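Local structure of TssK C (Escherichia coli, 5M2Y) at residues S33-M38 with K121-A126; K46-C51 with I72-H77; G54-V59 with L104-C109; V65-V70 with T97-A102. The protein forms part of the type VI secretion baseplate and, through the C-terminal domain described here, probably binds the membrane complex. All blocks are in the same frame, centred on the assembly; numbering follows the deposited sequence.

Contact 1 (S33-M38 with K121-A126)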
# COMPACT_ATOMS: atom_id res chain seq x y z
N SER A 33 5.84 -2.87 1.76
CA SER A 33 7.27 -3.19 1.83
C SER A 33 7.83 -2.68 0.51
O SER A 33 7.28 -2.99 -0.54
CB SER A 33 7.49 -4.69 1.99
OG SER A 33 8.84 -5.05 1.75
N VAL A 34 8.82 -1.78 0.58
CA VAL A 34 9.34 -1.09 -0.60
C VAL A 34 10.85 -1.26 -0.78
O VAL A 34 11.61 -1.09 0.16
CB VAL A 34 8.99 0.43 -0.54
CG1 VAL A 34 9.30 1.14 -1.85
CG2 VAL A 34 7.54 0.65 -0.12
N ARG A 35 11.24 -1.58 -2.01
CA ARG A 35 12.64 -1.64 -2.40
C ARG A 35 12.78 -0.73 -3.58
O ARG A 35 11.86 -0.59 -4.40
CB ARG A 35 13.15 -3.06 -2.67
CG ARG A 35 12.36 -3.85 -3.68
CD ARG A 35 12.76 -5.31 -3.64
NE ARG A 35 12.29 -5.98 -2.42
CZ ARG A 35 11.12 -6.61 -2.32
NH1 ARG A 35 10.30 -6.65 -3.36
NH2 ARG A 35 10.77 -7.19 -1.19
N SER A 36 13.90 -0.04 -3.63
CA SER A 36 14.16 0.91 -4.68
C SER A 36 15.64 1.12 -4.92
O SER A 36 16.46 0.77 -4.08
CB SER A 36 13.49 2.23 -4.33
OG SER A 36 13.43 2.98 -5.52
N SER A 37 16.00 1.71 -6.08
CA SER A 37 17.37 2.08 -6.42
C SER A 37 17.73 3.38 -5.68
O SER A 37 18.89 3.75 -5.60
CB SER A 37 17.52 2.24 -7.94
OG SER A 37 16.55 3.13 -8.45
N MET A 38 16.72 4.06 -5.11
CA MET A 38 16.85 5.28 -4.31
C MET A 38 17.48 4.90 -2.96
O MET A 38 17.10 3.87 -2.39
CB MET A 38 15.45 5.87 -4.07
CG MET A 38 15.41 7.19 -3.36
SD MET A 38 13.73 7.73 -3.12
CE MET A 38 13.98 9.36 -2.84
N LYS A 121 9.85 -1.43 -6.29
CA LYS A 121 9.10 -2.67 -6.15
C LYS A 121 8.35 -2.61 -4.82
O LYS A 121 8.92 -2.29 -3.79
CB LYS A 121 9.96 -3.94 -6.33
CG LYS A 121 9.29 -5.30 -6.05
CD LYS A 121 7.98 -5.56 -6.78
CE LYS A 121 7.26 -6.72 -6.15
NZ LYS A 121 5.81 -6.75 -6.46
N LEU A 122 7.04 -2.87 -4.91
CA LEU A 122 6.10 -2.85 -3.79
C LEU A 122 5.53 -4.22 -3.48
O LEU A 122 5.18 -4.97 -4.39
CB LEU A 122 4.92 -1.95 -4.14
CG LEU A 122 4.98 -0.45 -3.93
CD1 LEU A 122 6.17 0.22 -4.55
CD2 LEU A 122 3.63 0.18 -4.27
N GLU A 123 5.33 -4.50 -2.20
CA GLU A 123 4.64 -5.69 -1.73
C GLU A 123 3.65 -5.22 -0.66
O GLU A 123 4.01 -4.34 0.14
CB GLU A 123 5.60 -6.76 -1.23
CG GLU A 123 6.41 -7.39 -2.35
CD GLU A 123 7.22 -8.63 -1.96
OE1 GLU A 123 7.49 -8.82 -0.76
OE2 GLU A 123 7.60 -9.39 -2.88
N LEU A 124 2.40 -5.72 -0.68
CA LEU A 124 1.38 -5.31 0.28
C LEU A 124 1.01 -6.50 1.14
O LEU A 124 0.81 -7.60 0.63
CB LEU A 124 0.13 -4.77 -0.45
CG LEU A 124 -1.07 -4.33 0.39
CD1 LEU A 124 -0.77 -3.07 1.20
CD2 LEU A 124 -2.28 -4.09 -0.49
N PHE A 125 1.04 -6.28 2.47
CA PHE A 125 0.70 -7.25 3.51
C PHE A 125 -0.44 -6.68 4.37
O PHE A 125 -0.46 -5.49 4.66
CB PHE A 125 1.90 -7.48 4.45
CG PHE A 125 3.14 -8.07 3.83
CD1 PHE A 125 4.12 -7.26 3.29
CD2 PHE A 125 3.36 -9.45 3.86
CE1 PHE A 125 5.27 -7.81 2.73
CE2 PHE A 125 4.51 -10.00 3.30
CZ PHE A 125 5.46 -9.18 2.74
N ALA A 126 -1.35 -7.55 4.80
CA ALA A 126 -2.41 -7.21 5.74
C ALA A 126 -2.23 -8.11 6.95
O ALA A 126 -1.96 -9.30 6.81
CB ALA A 126 -3.79 -7.41 5.13
O HOH W 1 8.81 -4.67 -2.08
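S33 and E123 face each other as an antiparallel hydrogen-bonded pair, with S33 N 2.9 Å from E123 O and E123 N bonded in return to S33 O. R35 and K121 make the next such pair, R35 N lying 3.0 Å from K121 O. Between them V34 and L122 are a non-hydrogen-bonded pair. Their side chains are on the buried face of the sheet: V34 CG1 meets L122 CD1 at 4.2 Å, while L43 and F47 of helix 40-50 press on V34 and L8 on L122. On the other face S33 CB touches the edge of the buried F125 ring, 3.9 Å from CE1, but R35, K121 and E123 are partly exposed, toward solvent. R35 CG sits between backbone N and carbonyl carbon (chi1 54°), and the chain then runs beside K121, bringing R35 NH1 to 3.2 Å from K121 CG. The guanidinium ends with its edge toward E123 in a long salt bridge, R35 NH2 to E123 OE1 3.7 Å, the two planes nearly perpendicular at 87°. The N88 amide bonds S33 OG through ND2 and R35 NE through OD1. A water donates to S33 O at 2.7 Å and also to K121 O. These are neighbouring inner strands, 28-35 and 121-128, of an antiparallel sheet with helix 40-50 packed on one face, the other being polar at R35 and aromatic at F125.

Contact 2 (K46-C51 with I72-H77)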
# COMPACT_ATOMS: atom_id res chain seq x y z
N LYS A 46 10.88 10.40 1.54
CA LYS A 46 10.12 10.80 0.35
C LYS A 46 8.95 9.91 -0.06
O LYS A 46 7.96 10.45 -0.54
CB LYS A 46 11.08 10.96 -0.83
CG LYS A 46 12.11 12.07 -0.64
CD LYS A 46 12.90 12.25 -1.91
CE LYS A 46 14.01 13.27 -1.81
NZ LYS A 46 14.79 13.28 -3.06
N PHE A 47 9.07 8.58 0.12
CA PHE A 47 7.99 7.65 -0.25
C PHE A 47 6.61 8.05 0.31
O PHE A 47 5.66 8.04 -0.48
CB PHE A 47 8.33 6.19 0.11
CG PHE A 47 7.34 5.19 -0.43
CD1 PHE A 47 7.42 4.73 -1.74
CD2 PHE A 47 6.33 4.69 0.38
CE1 PHE A 47 6.49 3.80 -2.24
CE2 PHE A 47 5.41 3.77 -0.12
CZ PHE A 47 5.50 3.32 -1.42
N PRO A 48 6.44 8.48 1.59
CA PRO A 48 5.10 8.86 2.07
C PRO A 48 4.45 10.04 1.32
O PRO A 48 3.23 10.18 1.34
CB PRO A 48 5.34 9.22 3.54
CG PRO A 48 6.56 8.43 3.91
CD PRO A 48 7.42 8.52 2.70
N GLN A 49 5.27 10.88 0.66
CA GLN A 49 4.79 12.02 -0.12
C GLN A 49 4.72 11.73 -1.61
O GLN A 49 3.93 12.36 -2.30
CB GLN A 49 5.65 13.26 0.14
CG GLN A 49 5.39 13.81 1.53
CD GLN A 49 5.97 15.17 1.75
OE1 GLN A 49 7.18 15.32 1.84
NE2 GLN A 49 5.12 16.18 1.88
N LEU A 50 5.52 10.78 -2.10
CA LEU A 50 5.54 10.42 -3.52
C LEU A 50 4.49 9.38 -3.88
O LEU A 50 3.85 9.51 -4.92
CB LEU A 50 6.93 9.95 -3.95
CG LEU A 50 8.00 11.03 -4.01
CD1 LEU A 50 9.36 10.43 -4.17
CD2 LEU A 50 7.74 12.01 -5.14
N CYS A 51 4.31 8.36 -3.03
CA CYS A 51 3.32 7.32 -3.28
C CYS A 51 1.94 7.83 -2.95
O CYS A 51 1.73 8.37 -1.87
CB CYS A 51 3.66 6.05 -2.50
SG CYS A 51 2.51 4.69 -2.78
N ILE A 72 0.63 7.46 4.67
CA ILE A 72 1.70 6.47 4.62
C ILE A 72 2.70 6.87 5.69
O ILE A 72 3.23 7.96 5.66
CB ILE A 72 2.30 6.38 3.19
CG1 ILE A 72 1.22 5.87 2.20
CG2 ILE A 72 3.53 5.48 3.18
CD1 ILE A 72 1.61 5.96 0.71
N ARG A 73 2.92 5.98 6.66
CA ARG A 73 3.86 6.27 7.74
C ARG A 73 5.02 5.30 7.75
O ARG A 73 4.79 4.08 7.77
CB ARG A 73 3.17 6.22 9.11
CG ARG A 73 1.94 7.08 9.24
CD ARG A 73 1.57 7.27 10.69
NE ARG A 73 0.27 7.94 10.83
CZ ARG A 73 0.13 9.26 10.90
NH1 ARG A 73 1.18 10.06 10.86
NH2 ARG A 73 -1.09 9.77 11.02
N PRO A 74 6.28 5.79 7.80
CA PRO A 74 7.40 4.86 7.89
C PRO A 74 7.38 4.17 9.25
O PRO A 74 7.04 4.79 10.25
CB PRO A 74 8.63 5.76 7.71
CG PRO A 74 8.20 7.08 8.17
CD PRO A 74 6.75 7.20 7.81
N VAL A 75 7.65 2.87 9.25
CA VAL A 75 7.65 2.07 10.47
C VAL A 75 9.01 1.39 10.62
O VAL A 75 9.72 1.16 9.63
CB VAL A 75 6.49 1.05 10.56
CG1 VAL A 75 5.13 1.73 10.63
CG2 VAL A 75 6.53 0.08 9.40
N THR A 76 9.37 1.07 11.87
CA THR A 76 10.63 0.38 12.16
C THR A 76 10.53 -1.08 11.68
O THR A 76 11.51 -1.62 11.15
CB THR A 76 10.98 0.47 13.64
OG1 THR A 76 9.90 -0.05 14.40
CG2 THR A 76 11.27 1.89 14.10
N HIS A 77 9.34 -1.70 11.84
CA HIS A 77 9.05 -3.07 11.45
C HIS A 77 7.55 -3.33 11.39
O HIS A 77 6.77 -2.63 12.05
CB HIS A 77 9.70 -4.08 12.41
CG HIS A 77 9.39 -3.85 13.86
ND1 HIS A 77 8.86 -4.85 14.66
CD2 HIS A 77 9.59 -2.76 14.63
CE1 HIS A 77 8.75 -4.33 15.87
NE2 HIS A 77 9.17 -3.07 15.89
O HOH W 2 1.08 9.81 2.96
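F47, P48 and C51 pack on I72 in an apolar helix-on-sheet contact, where the last turn of helix 40-50 and C51 just after it run over strand 70-75, an outermost strand of the sheet within this chain. The short axes pass 7.7 Å apart and nearly antiparallel, at 162°. I72 does most of the touching, and its two branches go different ways. CG2, anti to the backbone N, reaches the F47 ring, 4.0 Å from CD2, and the two side chains cross at about a right angle. CD1 lies 3.8 Å from C51 CB, and that same CB also covers one face of F47. Such packing of a helix on a beta sheet is continued by F91 and L93 of the neighbouring strand, which touch I72, F91 also meeting the F47 ring. P48, whose N has no hydrogen to donate, lies at a kink in the helix, where Q49 N bonds K46 O three residues back. Its ring lies close over the strand, with P48 CB 3.2 Å from I72 O, and P48 CG meets P74 CD at 4.1 Å, the two prolines crossed. No direct hydrogen bond joins the segments; a water spans them instead, donating to P48 O at 2.7 Å and accepting from I72 N at 2.9 Å.

Contact 3 (G54-V59 with L104-C109)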
# COMPACT_ATOMS: atom_id res chain seq x y z
N GLY A 54 -4.73 5.43 -5.08
CA GLY A 54 -5.70 5.76 -6.11
C GLY A 54 -7.10 5.40 -5.68
O GLY A 54 -7.29 4.60 -4.76
N SER A 55 -8.07 6.01 -6.30
CA SER A 55 -9.44 5.76 -5.96
C SER A 55 -9.80 4.37 -6.44
O SER A 55 -9.61 4.08 -7.57
CB SER A 55 -10.34 6.74 -6.66
OG SER A 55 -11.67 6.51 -6.34
N PRO A 56 -10.33 3.56 -5.54
CA PRO A 56 -10.73 2.21 -5.90
C PRO A 56 -12.15 2.18 -6.51
O PRO A 56 -12.52 1.17 -7.05
CB PRO A 56 -10.78 1.48 -4.57
CG PRO A 56 -11.02 2.50 -3.58
CD PRO A 56 -10.50 3.79 -4.11
N ASP A 57 -12.87 3.28 -6.43
CA ASP A 57 -14.25 3.30 -6.88
C ASP A 57 -14.73 4.51 -7.65
O ASP A 57 -15.91 4.69 -7.77
CB ASP A 57 -15.16 3.12 -5.68
CG ASP A 57 -14.97 4.21 -4.61
OD1 ASP A 57 -14.21 5.12 -4.85
OD2 ASP A 57 -15.61 4.14 -3.56
N ASP A 58 -13.84 5.32 -8.17
CA ASP A 58 -14.27 6.49 -8.90
C ASP A 58 -14.94 6.10 -10.20
O ASP A 58 -14.49 5.24 -10.90
CB ASP A 58 -13.16 7.47 -9.14
CG ASP A 58 -13.66 8.80 -9.60
OD1 ASP A 58 -14.21 9.55 -8.80
OD2 ASP A 58 -13.51 9.05 -10.76
N VAL A 59 -16.05 6.79 -10.48
CA VAL A 59 -16.83 6.57 -11.67
C VAL A 59 -16.87 7.79 -12.58
O VAL A 59 -17.63 7.83 -13.52
CB VAL A 59 -18.23 6.04 -11.32
CG1 VAL A 59 -18.14 4.67 -10.73
CG2 VAL A 59 -18.93 6.95 -10.34
N LEU A 104 -12.19 -1.81 0.61
CA LEU A 104 -12.80 -3.10 0.92
C LEU A 104 -14.10 -3.34 0.15
O LEU A 104 -14.29 -4.43 -0.36
CB LEU A 104 -12.97 -3.28 2.43
CG LEU A 104 -11.66 -3.34 3.25
CD1 LEU A 104 -11.91 -3.09 4.71
CD2 LEU A 104 -10.91 -4.66 3.02
N ASP A 105 -14.94 -2.30 0.01
CA ASP A 105 -16.20 -2.39 -0.74
C ASP A 105 -15.96 -2.58 -2.24
O ASP A 105 -16.71 -3.32 -2.89
CB ASP A 105 -17.08 -1.16 -0.52
CG ASP A 105 -17.78 -1.10 0.82
OD1 ASP A 105 -17.74 -2.10 1.57
OD2 ASP A 105 -18.39 -0.06 1.12
N ALA A 106 -14.93 -1.92 -2.79
CA ALA A 106 -14.57 -2.02 -4.20
C ALA A 106 -13.84 -3.33 -4.49
O ALA A 106 -13.81 -3.78 -5.63
CB ALA A 106 -13.70 -0.85 -4.60
N GLY A 107 -13.29 -3.94 -3.43
CA GLY A 107 -12.53 -5.17 -3.51
C GLY A 107 -11.19 -4.98 -4.20
O GLY A 107 -10.65 -5.92 -4.79
N ARG A 108 -10.64 -3.75 -4.08
CA ARG A 108 -9.43 -3.34 -4.77
C ARG A 108 -8.70 -2.17 -4.14
O ARG A 108 -9.30 -1.32 -3.49
CB ARG A 108 -9.86 -2.91 -6.17
CG ARG A 108 -8.78 -2.74 -7.21
CD ARG A 108 -9.46 -2.53 -8.54
NE ARG A 108 -10.13 -1.25 -8.64
CZ ARG A 108 -9.74 -0.24 -9.41
NH1 ARG A 108 -8.66 -0.35 -10.16
NH2 ARG A 108 -10.44 0.88 -9.42
N CYS A 109 -7.39 -2.12 -4.38
CA CYS A 109 -6.58 -0.97 -3.97
C CYS A 109 -5.56 -0.68 -5.06
O CYS A 109 -5.14 -1.59 -5.77
CB CYS A 109 -5.94 -1.19 -2.61
SG CYS A 109 -4.75 -2.54 -2.57
O HOH W 3 -11.22 3.60 -9.79
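R108 reaches to the carbonyl of P56 with a chain that starts extended and bends late. Its CB points toward the loop G54-V59; CG, anti to the backbone N, and CD continue the chain outward, until a turn at chi3 (69°) swings the guanidinium toward the P56 carbonyl. NE lies 3.8 Å from P56 O. At the tip, NH2 donates to P56 O at 3.2 Å; the oxygen is near the guanidinium plane, but the donor stands 59° out of the carbonyl plane, so the bond misses the lone pairs. NH2 also donates weakly to a water that itself gives a bond of 2.8 Å to S55 O. NH1 turns elsewhere, to a salt bridge with E16. The root of this arginine follows a Schellman motif: G107, with positive phi, is the C-prime residue that ends helix 97-106 and turns the chain into strand 108-112. A106, the last helical residue, points its methyl at the loop, with CB 3.7 Å from P56 CB and 3.4 Å from P56 O. The same P56 CB lies 3.3 Å from the backbone atom R108 O, which sets the proline ring against the helix-strand junction. A102 and M103, one turn back along the helix, touch the ring as well.

Contact 4 (V65-V70 with T97-A102)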
# COMPACT_ATOMS: atom_id res chain seq x y z
N VAL A 65 -7.81 9.63 -10.40
CA VAL A 65 -8.46 10.11 -9.17
C VAL A 65 -7.81 9.44 -7.96
O VAL A 65 -7.58 8.24 -7.98
CB VAL A 65 -10.00 9.97 -9.19
CG1 VAL A 65 -10.63 10.44 -7.88
CG2 VAL A 65 -10.59 10.75 -10.35
N ALA A 66 -7.47 10.23 -6.93
CA ALA A 66 -6.82 9.76 -5.71
C ALA A 66 -7.83 9.44 -4.63
O ALA A 66 -8.92 10.01 -4.61
CB ALA A 66 -5.85 10.81 -5.20
N LEU A 67 -7.45 8.54 -3.72
CA LEU A 67 -8.26 8.19 -2.57
C LEU A 67 -7.71 9.00 -1.40
O LEU A 67 -6.55 8.85 -1.04
CB LEU A 67 -8.20 6.68 -2.27
CG LEU A 67 -8.94 6.20 -1.00
CD1 LEU A 67 -10.46 6.36 -1.13
CD2 LEU A 67 -8.58 4.78 -0.67
N SER A 68 -8.54 9.88 -0.83
CA SER A 68 -8.11 10.67 0.31
C SER A 68 -8.24 9.83 1.59
O SER A 68 -8.92 8.81 1.60
CB SER A 68 -8.91 11.97 0.40
OG SER A 68 -10.26 11.72 0.72
N GLY A 69 -7.56 10.27 2.65
CA GLY A 69 -7.58 9.60 3.94
C GLY A 69 -6.59 8.46 4.08
O GLY A 69 -6.76 7.58 4.93
N VAL A 70 -5.55 8.46 3.22
CA VAL A 70 -4.50 7.46 3.25
C VAL A 70 -3.22 8.17 3.67
O VAL A 70 -2.75 9.06 2.96
CB VAL A 70 -4.35 6.72 1.91
CG1 VAL A 70 -3.27 5.64 1.99
CG2 VAL A 70 -5.67 6.12 1.46
N THR A 97 -11.72 6.01 8.15
CA THR A 97 -12.87 5.11 8.09
C THR A 97 -13.37 4.98 6.65
O THR A 97 -13.55 3.85 6.18
CB THR A 97 -13.97 5.61 9.05
OG1 THR A 97 -13.42 5.68 10.37
CG2 THR A 97 -15.21 4.73 9.03
N ASP A 98 -13.51 6.11 5.94
CA ASP A 98 -13.97 6.17 4.55
C ASP A 98 -13.02 5.49 3.58
O ASP A 98 -13.49 4.78 2.69
CB ASP A 98 -14.26 7.61 4.12
CG ASP A 98 -15.47 8.25 4.78
OD1 ASP A 98 -16.22 7.53 5.48
OD2 ASP A 98 -15.68 9.46 4.58
N ALA A 99 -11.70 5.68 3.75
CA ALA A 99 -10.69 5.08 2.87
C ALA A 99 -10.70 3.56 2.92
O ALA A 99 -10.75 2.93 1.88
CB ALA A 99 -9.31 5.60 3.22
N ALA A 100 -10.68 2.99 4.14
CA ALA A 100 -10.71 1.55 4.38
C ALA A 100 -11.97 0.93 3.79
O ALA A 100 -11.88 -0.06 3.07
CB ALA A 100 -10.65 1.28 5.87
N ARG A 101 -13.13 1.55 4.05
CA ARG A 101 -14.41 1.11 3.53
C ARG A 101 -14.43 1.14 2.00
O ARG A 101 -14.86 0.17 1.39
CB ARG A 101 -15.56 1.97 4.12
CG ARG A 101 -16.97 1.57 3.67
CD ARG A 101 -18.04 2.41 4.34
N ALA A 102 -13.94 2.24 1.38
CA ALA A 102 -13.90 2.41 -0.08
C ALA A 102 -13.11 1.31 -0.77
O ALA A 102 -13.58 0.79 -1.77
CB ALA A 102 -13.34 3.78 -0.46
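The methyl of A99 is the bump in this contact, pressed into a shallow hollow made by L67, S68, G69 and V70 as the chain bends round it. On one side of the hollow stands L67 CD2, 4.0 Å from A99 CB; on another is V70 CG2, at 4.1 Å from the same methyl. Two backbone oxygens complete the lining, S68 O at 3.6 Å and G69 O at 3.7 Å from A99 CB, and no hydrogen bond crosses between the segments. G69 has no side chain to stand in the way, and with its positive phi (85°) it bends the chain so closely past the helix that its CA comes within 5.6 Å of A99 CA. The hollow lies in the loop between strands 52-54 and 70-75, just where the latter begins, and the bump belongs to the first turn of helix 97-106, so a loop-to-helix packing joins the two. S96 ties the same place by polar bonds: its OG accepts from A99 N, and its backbone is hydrogen-bonded to that of G69. L67 supplies the bump in the reverse direction. It points its CB at the helix, and with CG anti to the backbone N (chi1 176°) its two methyls reach two alanines three residues apart, CD2 over A99, 3.8 Å from the carbonyl oxygen A99 O, and CD1 at 3.9 Å from A102 CB. P56 touches both L67 and A102.

From the N terminus the chain passes first through S33-M38, whose partner K121-A126 comes near the end, so contact 1 closes the longest loop and encloses the other three. Contact 2 opens next, at K46-C51, and closes at I72-H77; contacts 3 and 4 both start within that span and close after it, so each crosses contact 2. Contact 4 lies wholly within contact 3. Contacts 1 and 2 meet where V34 packs on F47, linking central strands to helix 40-50. Contacts 3 and 4 share helix 97-106 and meet through a probable hydrogen bond between S55 N and V65 O. C109 beside L124 joins contact 3 to contact 1.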